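Local coordinates for protein dipicolinate synthase, B chain (Bacillus cereus, PDB 3MCU) that probably acts together with its partner subunit DpaA to convert dihydrodipicolinate to dipicolinate during sporulation, in a reaction that uses NADP, at residues E35-V40 against G66-N71; I8-T13 against P24-L29; V74-L79 against L111-A116. All coordinates share one frame; numbering follows the deposited sequence.

Interaction 1. Residues E35-V40 against G66-N71; sequences EVRPVV and GFKAIN
The guanidinium of Arg37 lies flat over one face of the Phe67 ring, the two planes 21° apart. The overlap is displaced toward the ring's rim near CE1, with Arg37 CZ 3.9 Å from the ring centroid in a cation-pi contact. On that same face Arg37 CD sits almost straight above the ring centre and adds a CH-pi contact. Bends at chi2 (-85°) and chi3 (-60°) fold the arginine over the phenyl group. The Glu35 side chain crosses that of Phe67 at about a right angle, its CG 3.7 Å from Phe67 CE2. Its extended chain brings OE1 within 2.9 Å of Arg37 NH1. This salt bridge runs in the guanidinium plane but meets the oxygen from above the carboxylate plane, and it probably limits rotation of the stacked group. Lys68 NZ, a like charge, stands near Arg37 NH2 without touching it.

Beyond the stack the backbones meet. The loop after helix 57-65 runs alongside strand 35-40 in nearly the same direction, making a single parallel bridge, Val39 with Ile70, on strand 35-40, an edge strand of the Rossmann-like sheet within this chain. Ile70 N donates to Pro38 O at 2.8 Å, and Val40 N to Ile70 O, also at 2.8 Å, the second bond almost straight on to its carbonyl. Pro38 O has a second donor, a water at 3.0 Å that also donates to Lys68 O and so ties strand to loop. Pro38 CB packs on Ala69 CB at 4.0 Å, while Val40 CG2 lies side by side with Asn71 CB, 3.5 Å away.

Farther out, Glu35 OE1 also forms a salt bridge with Arg7. The loop is fastened to the end of helix 57-65 by hydrogen bonds from Ala69 N to Glu62 OE1 and from Phe67 N to Thr65 OG1. Pro38 packs on Ile61 and Thr65 of that helix.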
loop_
_atom_site.group_PDB
_atom_site.type_symbol
_atom_site.label_atom_id
_atom_site.label_comp_id
_atom_site.label_asym_id
_atom_site.label_seq_id
_atom_site.Cartn_x
_atom_site.Cartn_y
_atom_site.Cartn_z
ATOM N N GLU D 35 15.062 32.051 -12.614
ATOM C CA GLU D 35 14.767 32.721 -11.363
ATOM C C GLU D 35 14.667 31.639 -10.285
ATOM O O GLU D 35 13.822 30.749 -10.365
ATOM C CB GLU D 35 13.457 33.495 -11.512
ATOM C CG GLU D 35 12.970 34.203 -10.269
ATOM C CD GLU D 35 11.564 34.780 -10.456
ATOM O OE1 GLU D 35 10.631 34.345 -9.746
ATOM O OE2 GLU D 35 11.396 35.654 -11.330
ATOM N N VAL D 36 15.535 31.708 -9.285
ATOM C CA VAL D 36 15.628 30.657 -8.274
ATOM C C VAL D 36 15.068 31.057 -6.905
ATOM O O VAL D 36 15.558 32.007 -6.301
ATOM C CB VAL D 36 17.091 30.242 -8.105
ATOM C CG1 VAL D 36 17.230 29.096 -7.111
ATOM C CG2 VAL D 36 17.652 29.854 -9.441
ATOM N N ARG D 37 14.044 30.338 -6.421
ATOM C CA ARG D 37 13.482 30.600 -5.094
ATOM C C ARG D 37 13.881 29.515 -4.104
ATOM O O ARG D 37 13.372 28.393 -4.168
ATOM C CB ARG D 37 11.944 30.710 -5.114
ATOM C CG ARG D 37 11.306 31.133 -6.431
ATOM C CD ARG D 37 11.238 32.645 -6.674
ATOM N NE ARG D 37 10.472 33.380 -5.669
ATOM C CZ ARG D 37 9.778 34.498 -5.892
ATOM N NH1 ARG D 37 9.692 35.030 -7.106
ATOM N NH2 ARG D 37 9.157 35.080 -4.882
ATOM N N PRO D 38 14.786 29.843 -3.177
ATOM C CA PRO D 38 15.244 28.839 -2.204
ATOM C C PRO D 38 14.183 28.502 -1.159
ATOM O O PRO D 38 13.459 29.377 -0.688
ATOM C CB PRO D 38 16.447 29.513 -1.526
ATOM C CG PRO D 38 16.783 30.694 -2.385
ATOM C CD PRO D 38 15.499 31.121 -3.027
ATOM N N VAL D 39 14.114 27.225 -0.806
ATOM C CA VAL D 39 13.224 26.753 0.243
ATOM C C VAL D 39 14.036 25.906 1.224
ATOM O O VAL D 39 14.681 24.930 0.833
ATOM C CB VAL D 39 12.072 25.914 -0.352
ATOM C CG1 VAL D 39 11.040 25.570 0.715
ATOM C CG2 VAL D 39 11.417 26.663 -1.501
ATOM N N VAL D 40 14.032 26.300 2.490
ATOM C CA VAL D 40 14.766 25.550 3.505
ATOM C C VAL D 40 13.813 24.909 4.501
ATOM O O VAL D 40 12.913 25.568 5.035
ATOM C CB VAL D 40 15.783 26.431 4.264
ATOM C CG1 VAL D 40 16.820 26.965 3.311
ATOM C CG2 VAL D 40 15.080 27.583 4.954
ATOM N N GLY D 66 18.884 36.319 -4.922
ATOM C CA GLY D 66 18.131 37.552 -4.824
ATOM C C GLY D 66 16.764 37.366 -4.180
ATOM O O GLY D 66 15.886 38.230 -4.294
ATOM N N PHE D 67 16.570 36.234 -3.510
ATOM C CA PHE D 67 15.340 36.007 -2.754
ATOM C C PHE D 67 15.645 35.467 -1.373
ATOM O O PHE D 67 16.548 34.651 -1.198
ATOM C CB PHE D 67 14.380 35.065 -3.494
ATOM C CG PHE D 67 13.806 35.654 -4.743
ATOM C CD1 PHE D 67 12.666 36.438 -4.696
ATOM C CD2 PHE D 67 14.410 35.437 -5.963
ATOM C CE1 PHE D 67 12.140 36.987 -5.840
ATOM C CE2 PHE D 67 13.885 35.985 -7.119
ATOM C CZ PHE D 67 12.746 36.761 -7.054
ATOM N N LYS D 68 14.899 35.950 -0.390
ATOM C CA LYS D 68 14.946 35.387 0.945
ATOM C C LYS D 68 14.432 33.961 0.854
ATOM O O LYS D 68 13.446 33.692 0.174
ATOM C CB LYS D 68 14.090 36.211 1.908
ATOM C CG LYS D 68 12.649 36.405 1.441
ATOM C CD LYS D 68 12.559 37.231 0.156
ATOM C CE LYS D 68 11.247 36.950 -0.582
ATOM N NZ LYS D 68 11.139 37.711 -1.860
ATOM N N ALA D 69 15.122 33.044 1.514
ATOM C CA ALA D 69 14.708 31.650 1.517
ATOM C C ALA D 69 13.356 31.501 2.186
ATOM O O ALA D 69 13.089 32.111 3.219
ATOM C CB ALA D 69 15.737 30.786 2.225
ATOM N N ILE D 70 12.494 30.697 1.587
ATOM C CA ILE D 70 11.234 30.374 2.231
ATOM C C ILE D 70 11.575 29.383 3.339
ATOM O O ILE D 70 12.319 28.423 3.112
ATOM C CB ILE D 70 10.202 29.844 1.209
ATOM C CG1 ILE D 70 9.733 31.008 0.317
ATOM C CG2 ILE D 70 9.020 29.190 1.906
ATOM C CD1 ILE D 70 8.966 30.598 -0.924
ATOM N N ASN D 71 11.080 29.649 4.546
ATOM C CA ASN D 71 11.502 28.896 5.722
ATOM C C ASN D 71 10.363 28.615 6.687
ATOM O O ASN D 71 10.588 28.327 7.856
ATOM C CB ASN D 71 12.618 29.635 6.458
ATOM C CG ASN D 71 12.194 31.018 6.914
ATOM O OD1 ASN D 71 11.037 31.407 6.769
ATOM N ND2 ASN D 71 13.134 31.769 7.480
HETATM O O HOH W 1 12.619 31.984 -1.955
#

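Interaction 2. Residues I8-T13 against P24-L29; sequences IGFGFT and PHLEKL
Leu26 sets its CD2 methyl over one face of the Phe10 ring, nearer the rim at CG than the centre. The fit is close: CD2 is 3.4 Å from Phe10 CG, and 3.7 Å from the ring centroid in a CH-pi contact. Leu29 arrives instead at the ring's edge, near its plane, with CD1 3.8 Å from Phe10 CD1. With its CG anti to the backbone N (chi1 -157°), Phe10 extends from the strand toward the helix, where one leucine covers a face and the other meets the edge.

Away from the ring the contact slackens. Ile8 CD1 only grazes Leu29 CD2 at 4.2 Å, the two side chains crossing at about a right angle, and His25 offers Phe10 CE1 just its CB, obliquely. His25 turns its polar end elsewhere, ND1 hydrogen-bonding Glu175 OE1. On the solvent side of the helix lie Pro24, Glu27 and Lys28.

Strand 8-12 and helix 24-29 run antiparallel, their axes 10.8 Å apart, as the first two elements of a beta-alpha-beta unit. The third, strand 35-40, sends Val36 against Leu26 and Leu29; Ile61 of helix 57-65 also meets Leu26, and Val89 of strand 87-94 flanks Ile8 and Phe10.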
loop_
_atom_site.group_PDB
_atom_site.type_symbol
_atom_site.label_atom_id
_atom_site.label_comp_id
_atom_site.label_asym_id
_atom_site.label_seq_id
_atom_site.Cartn_x
_atom_site.Cartn_y
_atom_site.Cartn_z
ATOM N N ILE D 8 12.182 28.578 -10.692
ATOM C CA ILE D 8 12.559 27.275 -10.179
ATOM C C ILE D 8 12.769 27.308 -8.675
ATOM O O ILE D 8 13.595 28.076 -8.154
ATOM C CB ILE D 8 13.823 26.757 -10.890
ATOM C CG1 ILE D 8 13.538 26.589 -12.376
ATOM C CG2 ILE D 8 14.309 25.428 -10.289
ATOM C CD1 ILE D 8 14.758 26.251 -13.163
ATOM N N GLY D 9 12.014 26.472 -7.976
ATOM C CA GLY D 9 12.150 26.342 -6.540
ATOM C C GLY D 9 13.295 25.387 -6.269
ATOM O O GLY D 9 13.509 24.426 -7.008
ATOM N N PHE D 10 14.049 25.664 -5.221
ATOM C CA PHE D 10 15.144 24.799 -4.849
ATOM C C PHE D 10 15.093 24.583 -3.346
ATOM O O PHE D 10 15.378 25.494 -2.553
ATOM C CB PHE D 10 16.492 25.390 -5.280
ATOM C CG PHE D 10 17.572 24.361 -5.438
ATOM C CD1 PHE D 10 18.055 24.030 -6.692
ATOM C CD2 PHE D 10 18.089 23.707 -4.336
ATOM C CE1 PHE D 10 19.046 23.067 -6.839
ATOM C CE2 PHE D 10 19.077 22.748 -4.479
ATOM C CZ PHE D 10 19.550 22.428 -5.732
ATOM N N GLY D 11 14.688 23.379 -2.965
ATOM C CA GLY D 11 14.547 23.030 -1.563
ATOM C C GLY D 11 15.612 22.032 -1.179
ATOM O O GLY D 11 16.138 21.304 -2.026
ATOM N N PHE D 12 15.963 22.016 0.095
ATOM C CA PHE D 12 16.937 21.049 0.570
ATOM C C PHE D 12 16.591 20.600 1.963
ATOM O O PHE D 12 16.104 21.377 2.777
ATOM C CB PHE D 12 18.368 21.589 0.483
ATOM C CG PHE D 12 18.454 23.074 0.547
ATOM C CD1 PHE D 12 18.689 23.711 1.749
ATOM C CD2 PHE D 12 18.294 23.837 -0.595
ATOM C CE1 PHE D 12 18.767 25.084 1.813
ATOM C CE2 PHE D 12 18.363 25.222 -0.545
ATOM C CZ PHE D 12 18.599 25.846 0.662
ATOM N N THR D 13 16.841 19.321 2.205
ATOM C CA THR D 13 16.415 18.645 3.413
ATOM C C THR D 13 17.624 17.968 4.032
ATOM O O THR D 13 18.563 17.609 3.315
ATOM C CB THR D 13 15.324 17.584 3.086
ATOM O OG1 THR D 13 15.884 16.544 2.274
ATOM C CG2 THR D 13 14.173 18.230 2.319
ATOM N N PRO D 24 26.900 25.042 -5.837
ATOM C CA PRO D 24 27.209 25.346 -7.236
ATOM C C PRO D 24 26.021 25.164 -8.176
ATOM O O PRO D 24 26.041 25.724 -9.274
ATOM C CB PRO D 24 28.302 24.330 -7.578
ATOM C CG PRO D 24 28.889 23.943 -6.272
ATOM C CD PRO D 24 27.743 23.950 -5.322
ATOM N N HIS D 25 25.015 24.391 -7.770
ATOM C CA HIS D 25 23.842 24.179 -8.627
ATOM C C HIS D 25 22.959 25.413 -8.710
ATOM O O HIS D 25 22.497 25.776 -9.793
ATOM C CB HIS D 25 23.035 22.941 -8.211
ATOM C CG HIS D 25 23.734 21.650 -8.506
ATOM N ND1 HIS D 25 23.976 21.211 -9.791
ATOM C CD2 HIS D 25 24.258 20.710 -7.682
ATOM C CE1 HIS D 25 24.614 20.057 -9.747
ATOM N NE2 HIS D 25 24.798 19.731 -8.480
ATOM N N LEU D 26 22.732 26.061 -7.573
ATOM C CA LEU D 26 22.028 27.339 -7.575
ATOM C C LEU D 26 22.707 28.274 -8.570
ATOM O O LEU D 26 22.060 28.882 -9.422
ATOM C CB LEU D 26 22.036 27.967 -6.183
ATOM C CG LEU D 26 21.358 27.150 -5.080
ATOM C CD1 LEU D 26 21.453 27.872 -3.743
ATOM C CD2 LEU D 26 19.909 26.847 -5.429
ATOM N N GLU D 27 24.030 28.357 -8.456
ATOM C CA GLU D 27 24.845 29.190 -9.330
ATOM C C GLU D 27 24.671 28.798 -10.796
ATOM O O GLU D 27 24.556 29.657 -11.664
ATOM C CB GLU D 27 26.320 29.104 -8.915
ATOM C CG GLU D 27 27.102 30.390 -9.126
ATOM C CD GLU D 27 27.727 30.931 -7.843
ATOM O OE1 GLU D 27 28.092 32.134 -7.819
ATOM O OE2 GLU D 27 27.856 30.152 -6.866
ATOM N N LYS D 28 24.643 27.499 -11.074
ATOM C CA LYS D 28 24.398 27.038 -12.438
ATOM C C LYS D 28 23.053 27.552 -12.940
ATOM O O LYS D 28 22.986 28.200 -13.984
ATOM C CB LYS D 28 24.437 25.512 -12.536
ATOM C CG LYS D 28 25.815 24.923 -12.713
ATOM C CD LYS D 28 25.733 23.472 -13.187
ATOM C CE LYS D 28 24.984 23.355 -14.519
ATOM N NZ LYS D 28 25.058 21.969 -15.077
ATOM N N LEU D 29 21.994 27.270 -12.183
ATOM C CA LEU D 29 20.639 27.668 -12.576
ATOM C C LEU D 29 20.527 29.160 -12.886
ATOM O O LEU D 29 19.951 29.535 -13.897
ATOM C CB LEU D 29 19.596 27.239 -11.532
ATOM C CG LEU D 29 19.393 25.717 -11.483
ATOM C CD1 LEU D 29 18.536 25.261 -10.299
ATOM C CD2 LEU D 29 18.804 25.244 -12.804
#

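Interaction 3. Residues V74-L79 against L111-A116; sequences VGAEPL and LMAAKA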
loop_
_atom_site.group_PDB
_atom_site.type_symbol
_atom_site.label_atom_id
_atom_site.label_comp_id
_atom_site.label_asym_id
_atom_site.label_seq_id
_atom_site.Cartn_x
_atom_site.Cartn_y
_atom_site.Cartn_z
ATOM N N VAL D 74 3.860 28.312 6.050
ATOM C CA VAL D 74 2.957 29.373 5.609
ATOM C C VAL D 74 3.592 30.223 4.503
ATOM O O VAL D 74 2.907 30.687 3.594
ATOM C CB VAL D 74 2.483 30.251 6.794
ATOM C CG1 VAL D 74 1.690 31.453 6.305
ATOM C CG2 VAL D 74 1.632 29.419 7.754
ATOM N N GLY D 75 4.905 30.406 4.576
ATOM C CA GLY D 75 5.631 31.117 3.537
ATOM C C GLY D 75 5.714 30.336 2.238
ATOM O O GLY D 75 6.113 30.871 1.206
ATOM N N ALA D 76 5.333 29.064 2.288
ATOM C CA ALA D 76 5.398 28.196 1.119
ATOM C C ALA D 76 4.054 28.100 0.408
ATOM O O ALA D 76 3.997 27.974 -0.812
ATOM C CB ALA D 76 5.900 26.815 1.506
ATOM N N GLU D 77 2.971 28.196 1.161
ATOM C CA GLU D 77 1.631 28.113 0.573
ATOM C C GLU D 77 1.415 28.983 -0.680
ATOM O O GLU D 77 0.788 28.528 -1.637
ATOM C CB GLU D 77 0.551 28.377 1.630
ATOM C CG GLU D 77 0.599 27.380 2.792
ATOM C CD GLU D 77 -0.532 27.552 3.799
ATOM O OE1 GLU D 77 -1.544 28.212 3.473
ATOM O OE2 GLU D 77 -0.415 27.017 4.923
ATOM N N PRO D 78 1.933 30.225 -0.686
ATOM C CA PRO D 78 1.681 31.104 -1.840
ATOM C C PRO D 78 2.334 30.597 -3.122
ATOM O O PRO D 78 2.019 31.106 -4.196
ATOM C CB PRO D 78 2.327 32.436 -1.430
ATOM C CG PRO D 78 2.551 32.341 0.045
ATOM C CD PRO D 78 2.736 30.889 0.353
ATOM N N LEU D 79 3.238 29.623 -3.003
ATOM C CA LEU D 79 3.859 28.993 -4.159
ATOM C C LEU D 79 2.791 28.316 -4.996
ATOM O O LEU D 79 3.041 27.928 -6.134
ATOM C CB LEU D 79 4.886 27.946 -3.711
ATOM C CG LEU D 79 6.373 28.289 -3.644
ATOM C CD1 LEU D 79 6.609 29.782 -3.483
ATOM C CD2 LEU D 79 7.107 27.483 -2.557
ATOM N N LEU D 111 8.375 20.378 1.744
ATOM C CA LEU D 111 7.279 19.483 1.389
ATOM C C LEU D 111 6.037 20.269 0.953
ATOM O O LEU D 111 5.328 19.869 0.017
ATOM C CB LEU D 111 6.914 18.567 2.569
ATOM C CG LEU D 111 7.923 17.504 3.047
ATOM C CD1 LEU D 111 7.559 17.008 4.435
ATOM C CD2 LEU D 111 8.034 16.331 2.101
HETATM N N MSE D 112 5.756 21.371 1.644
HETATM C CA MSE D 112 4.608 22.198 1.291
HETATM C C MSE D 112 4.828 22.863 -0.070
HETATM O O MSE D 112 3.879 23.030 -0.849
HETATM C CB MSE D 112 4.334 23.251 2.364
HETATM C CG MSE D 112 3.269 24.257 1.950
HETATM SE SE MSE D 112 1.489 23.420 1.746
HETATM C CE MSE D 112 1.063 23.140 3.625
ATOM N N ALA D 113 6.086 23.234 -0.341
ATOM C CA ALA D 113 6.472 23.837 -1.619
ATOM C C ALA D 113 6.257 22.857 -2.759
ATOM O O ALA D 113 5.756 23.233 -3.818
ATOM C CB ALA D 113 7.941 24.287 -1.593
ATOM N N ALA D 114 6.649 21.603 -2.524
ATOM C CA ALA D 114 6.473 20.525 -3.491
ATOM C C ALA D 114 4.988 20.262 -3.758
ATOM O O ALA D 114 4.570 20.060 -4.895
ATOM C CB ALA D 114 7.176 19.254 -3.007
ATOM N N LYS D 115 4.194 20.287 -2.695
ATOM C CA LYS D 115 2.757 20.130 -2.807
ATOM C C LYS D 115 2.120 21.299 -3.584
ATOM O O LYS D 115 1.258 21.082 -4.456
ATOM C CB LYS D 115 2.135 20.001 -1.401
ATOM C CG LYS D 115 0.622 19.787 -1.390
ATOM C CD LYS D 115 0.028 20.005 -0.006
ATOM C CE LYS D 115 -1.415 19.542 0.063
ATOM N NZ LYS D 115 -2.079 19.936 1.348
ATOM N N ALA D 116 2.524 22.532 -3.276
ATOM C CA ALA D 116 1.939 23.702 -3.961
ATOM C C ALA D 116 2.276 23.701 -5.444
ATOM O O ALA D 116 1.669 24.418 -6.236
ATOM C CB ALA D 116 2.407 25.027 -3.322
#
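Ala76 O accepts the backbone N-H of Leu79 at 2.8 Å, closing the 3-10 turn that follows the short helix 73-76, and the CB of Ala116 lies near the same oxygen. Here that short helix and its turn pack on helix 109-118, one of the helices covering the sheet of this Rossmann-like alpha/beta fold. No hydrogen bond crosses between 74-79 and 111-116; the join is apolar, and small residues let the backbones come close.

Ala76 points its CB at the helix, meeting CG of Met112, present as selenomethionine, at 3.7 Å. Met112 starts with CG anti to the backbone N (chi1 172°), then bends at both later torsions, which brings the selenium across the Glu77 chain at a slant, 4.2 Å from Glu77 CG. One turn on, Ala116 CB rests 3.8 Å from Leu79 CB.

Around this seam, Ile70 of the preceding loop touches both Ala76 and Leu79, while Ala113 also meets Met88 of strand 87-94. Ala114 packs on Phe101 of helix 95-102 and on Ile90 of the sheet. Lys115 leads to another chain, its NZ hydrogen-bonding Thr130 OG1 of the second subunit. Leu79 CD2 is modelled 3.4 Å from Ala113 CB, a short methyl contact that rests on unusual leucine torsions and is uncertain in detail.

The contacts follow one another along the chain: interaction 2 closes before interaction 1 opens, and interaction 1 before interaction 3. Interactions 1 and 2, with centres about 9 Å apart, share the sheet through the neighbouring parallel strands 7-12 and 35-40, joined by probable backbone hydrogen bonds such as Val39 N to Phe10 O at 2.8 Å. Interaction 3, about 12 Å from interaction 1 between centres, touches it through Ile70, whose CD1 is 3.6 Å from Leu79 CD1, and through Val39 on Ala113. It does not touch interaction 2, centres about 16 Å apart. Interaction 1, whose strand closes the beta-alpha-beta unit, thus links that unit to helix 109-118, whose Lys115 reaches a second subunit.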